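PDB 3FLP: SAP-like pentraxin from Limulus polyphemus, which is a calcium-binding lectin of the pentraxin family that probably recognises carbohydrate ligands and assembles into doubly stacked rings of seven subunits. Local coordinates for residues A54-F62 with G131-T139. Sequence-based numbering, arbitrary orientation.
With CA (calcium ion), chain O.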
loop_
_atom_site.group_PDB
_atom_site.type_symbol
_atom_site.label_atom_id
_atom_site.label_comp_id
_atom_site.label_asym_id
_atom_site.label_seq_id
_atom_site.Cartn_x
_atom_site.Cartn_y
_atom_site.Cartn_z
ATOM N N ALA A 54 -51.009 -12.576 5.660
ATOM C CA ALA A 54 -52.379 -12.517 6.135
ATOM C C ALA A 54 -52.577 -11.696 7.406
ATOM O O ALA A 54 -51.720 -11.688 8.288
ATOM C CB ALA A 54 -52.890 -13.930 6.370
ATOM N N THR A 55 -53.715 -11.005 7.479
ATOM C CA THR A 55 -54.085 -10.222 8.656
ATOM C C THR A 55 -55.350 -10.868 9.225
ATOM O O THR A 55 -55.960 -11.718 8.577
ATOM C CB THR A 55 -54.380 -8.740 8.315
ATOM O OG1 THR A 55 -55.352 -8.662 7.262
ATOM C CG2 THR A 55 -53.102 -8.030 7.897
ATOM N N SER A 56 -55.748 -10.472 10.429
ATOM C CA SER A 56 -56.934 -11.060 11.062
ATOM C C SER A 56 -58.201 -11.000 10.201
ATOM O O SER A 56 -58.974 -11.958 10.156
ATOM C CB SER A 56 -57.205 -10.385 12.411
ATOM O OG SER A 56 -57.398 -8.989 12.247
ATOM N N ASN A 57 -58.393 -9.886 9.508
ATOM C CA ASN A 57 -59.566 -9.672 8.664
ATOM C C ASN A 57 -59.385 -10.068 7.196
ATOM O O ASN A 57 -60.348 -10.055 6.426
ATOM C CB ASN A 57 -59.927 -8.191 8.694
ATOM C CG ASN A 57 -58.778 -7.312 8.190
ATOM O OD1 ASN A 57 -57.679 -7.318 8.761
ATOM N ND2 ASN A 57 -59.023 -6.565 7.112
ATOM N N GLN A 58 -58.160 -10.400 6.799
ATOM C CA GLN A 58 -57.891 -10.734 5.402
ATOM C C GLN A 58 -56.738 -11.719 5.263
ATOM O O GLN A 58 -55.572 -11.329 5.310
ATOM C CB GLN A 58 -57.571 -9.448 4.626
ATOM C CG GLN A 58 -57.218 -9.636 3.152
ATOM C CD GLN A 58 -58.257 -10.442 2.399
ATOM O OE1 GLN A 58 -58.195 -11.668 2.360
ATOM N NE2 GLN A 58 -59.232 -9.753 1.810
ATOM N N ASP A 59 -57.066 -12.992 5.081
ATOM C CA ASP A 59 -56.038 -14.015 4.950
ATOM C C ASP A 59 -55.266 -13.918 3.633
ATOM O O ASP A 59 -54.194 -14.512 3.491
ATOM C CB ASP A 59 -56.650 -15.422 5.102
ATOM C CG ASP A 59 -57.682 -15.753 4.024
ATOM O OD1 ASP A 59 -58.627 -14.956 3.814
ATOM O OD2 ASP A 59 -57.556 -16.832 3.397
ATOM N N ASN A 60 -55.804 -13.153 2.686
ATOM C CA ASN A 60 -55.178 -12.995 1.377
ATOM C C ASN A 60 -54.731 -11.559 1.080
ATOM O O ASN A 60 -55.074 -10.996 0.042
ATOM C CB ASN A 60 -56.150 -13.486 0.294
ATOM C CG ASN A 60 -56.395 -14.996 0.359
ATOM O OD1 ASN A 60 -56.134 -15.640 1.382
ATOM N ND2 ASN A 60 -56.908 -15.564 -0.734
ATOM N N GLN A 61 -53.961 -10.973 1.988
ATOM C CA GLN A 61 -53.477 -9.606 1.808
ATOM C C GLN A 61 -52.502 -9.486 0.638
ATOM O O GLN A 61 -52.607 -8.576 -0.185
ATOM C CB GLN A 61 -52.804 -9.114 3.098
ATOM C CG GLN A 61 -53.779 -8.646 4.167
ATOM C CD GLN A 61 -54.332 -7.253 3.886
ATOM O OE1 GLN A 61 -54.180 -6.715 2.785
ATOM N NE2 GLN A 61 -54.978 -6.663 4.884
ATOM N N PHE A 62 -51.561 -10.415 0.559
ATOM C CA PHE A 62 -50.562 -10.393 -0.501
ATOM C C PHE A 62 -50.042 -11.814 -0.680
ATOM O O PHE A 62 -49.536 -12.413 0.265
ATOM C CB PHE A 62 -49.441 -9.442 -0.092
ATOM C CG PHE A 62 -48.450 -9.171 -1.171
ATOM C CD1 PHE A 62 -47.432 -10.072 -1.441
ATOM C CD2 PHE A 62 -48.524 -7.998 -1.912
ATOM C CE1 PHE A 62 -46.496 -9.809 -2.429
ATOM C CE2 PHE A 62 -47.594 -7.729 -2.900
ATOM C CZ PHE A 62 -46.580 -8.638 -3.156
ATOM N N GLY A 131 -54.814 1.639 -4.948
ATOM C CA GLY A 131 -55.365 2.375 -3.827
ATOM C C GLY A 131 -55.393 1.546 -2.552
ATOM O O GLY A 131 -55.804 2.026 -1.498
ATOM N N HIS A 132 -54.956 0.295 -2.636
ATOM C CA HIS A 132 -54.961 -0.558 -1.459
ATOM C C HIS A 132 -53.700 -0.423 -0.620
ATOM O O HIS A 132 -52.594 -0.327 -1.146
ATOM C CB HIS A 132 -55.122 -2.032 -1.842
ATOM C CG HIS A 132 -55.129 -2.955 -0.663
ATOM N ND1 HIS A 132 -56.173 -3.007 0.236
ATOM C CD2 HIS A 132 -54.209 -3.846 -0.221
ATOM C CE1 HIS A 132 -55.898 -3.889 1.180
ATOM N NE2 HIS A 132 -54.712 -4.413 0.925
ATOM N N GLN A 133 -53.888 -0.418 0.692
ATOM C CA GLN A 133 -52.790 -0.346 1.641
ATOM C C GLN A 133 -52.922 -1.564 2.540
ATOM O O GLN A 133 -53.948 -1.751 3.189
ATOM C CB GLN A 133 -52.883 0.908 2.506
ATOM C CG GLN A 133 -52.548 2.198 1.785
ATOM C CD GLN A 133 -52.554 3.390 2.722
ATOM O OE1 GLN A 133 -51.940 3.351 3.796
ATOM N NE2 GLN A 133 -53.243 4.459 2.324
ATOM N N ILE A 134 -51.895 -2.400 2.567
ATOM C CA ILE A 134 -51.933 -3.584 3.410
ATOM C C ILE A 134 -51.889 -3.120 4.863
ATOM O O ILE A 134 -50.939 -2.462 5.287
ATOM C CB ILE A 134 -50.737 -4.517 3.102
ATOM C CG1 ILE A 134 -50.818 -4.973 1.640
ATOM C CG2 ILE A 134 -50.745 -5.715 4.041
ATOM C CD1 ILE A 134 -49.620 -5.752 1.170
ATOM N N SER A 135 -52.930 -3.450 5.618
ATOM C CA SER A 135 -52.999 -3.045 7.012
ATOM C C SER A 135 -51.865 -3.651 7.835
ATOM O O SER A 135 -51.358 -4.729 7.522
ATOM C CB SER A 135 -54.362 -3.423 7.599
ATOM O OG SER A 135 -54.818 -4.646 7.057
ATOM N N ALA A 136 -51.470 -2.933 8.880
ATOM C CA ALA A 136 -50.390 -3.343 9.765
ATOM C C ALA A 136 -50.664 -4.664 10.464
ATOM O O ALA A 136 -51.817 -5.010 10.729
ATOM C CB ALA A 136 -50.150 -2.257 10.810
ATOM N N GLY A 137 -49.599 -5.399 10.762
ATOM C CA GLY A 137 -49.751 -6.660 11.468
ATOM C C GLY A 137 -49.854 -7.913 10.624
ATOM O O GLY A 137 -50.314 -8.942 11.106
ATOM N N GLY A 138 -49.424 -7.838 9.368
ATOM C CA GLY A 138 -49.498 -9.001 8.501
ATOM C C GLY A 138 -48.506 -10.092 8.867
ATOM O O GLY A 138 -47.328 -9.818 9.094
ATOM N N THR A 139 -48.990 -11.332 8.928
ATOM C CA THR A 139 -48.166 -12.490 9.253
ATOM C C THR A 139 -47.704 -13.127 7.948
ATOM O O THR A 139 -48.522 -13.415 7.071
ATOM C CB THR A 139 -48.970 -13.556 10.057
ATOM O OG1 THR A 139 -49.316 -13.030 11.343
ATOM C CG2 THR A 139 -48.154 -14.819 10.253
HETATM CA CA CA O . -56.129 -17.942 1.815
HETATM O O HOH W 1 -51.173 -11.350 11.386
HETATM O O HOH W 2 -57.426 -18.496 -0.061
#
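Gln61 meets His132 through its side-chain amide. His132 NE2 donates to Gln61 OE1 at 3.0 Å. The acceptor lies at the imidazole edge, near its plane, and the donor sits in the amide's carbonyl plane. The two planes are 33° apart. At the nitrogen end of the amide, Gln61 NE2 donates to Thr55 OG1 at 3.1 Å, close to the amide plane. Held at both ends, the amide is fixed in rotation. Gln61 NE2 also lies 3.0 Å from Ser135 OG, at an angle too poor for a hydrogen bond. A bend at chi2 (-78°) folds the Gln61 chain back alongside Ile134, whose CG2 lies 3.8 Å from Gln61 OE1. Ile134 CD1 meets Phe62 CB at 3.9 Å, and the Phe62 ring continues into the core against Leu34, Val36 and Leu78. Thr55 CG2 packs over the backbone of 135-138, 3.8 Å from Gly138 CA. Ala54 and Thr139 form an antiparallel hydrogen-bonded pair, Thr139 N to Ala54 O at 2.8 Å and Ala54 N to Thr139 O at 3.0 Å. This packed side contrasts with the looser, more exposed side. There Ser135 and Asn57 approach only distantly, Ala136 turns away, and a water links Ala54 O, Gly137 O and Thr139 OG1. Asp59 and Asn60 do not touch 131-139. They bind calcium with Glu145, Gln146 and Asp147, and Gln146 NE2 donates a hydrogen bond to Thr139 O. The loop before strand 139-142 packs on the turn between strands 48-55 and 60-68, and Ala54 and Thr139 begin the pairing of 48-55 with 139-142, beside the calcium site of the pentraxin beta-sandwich.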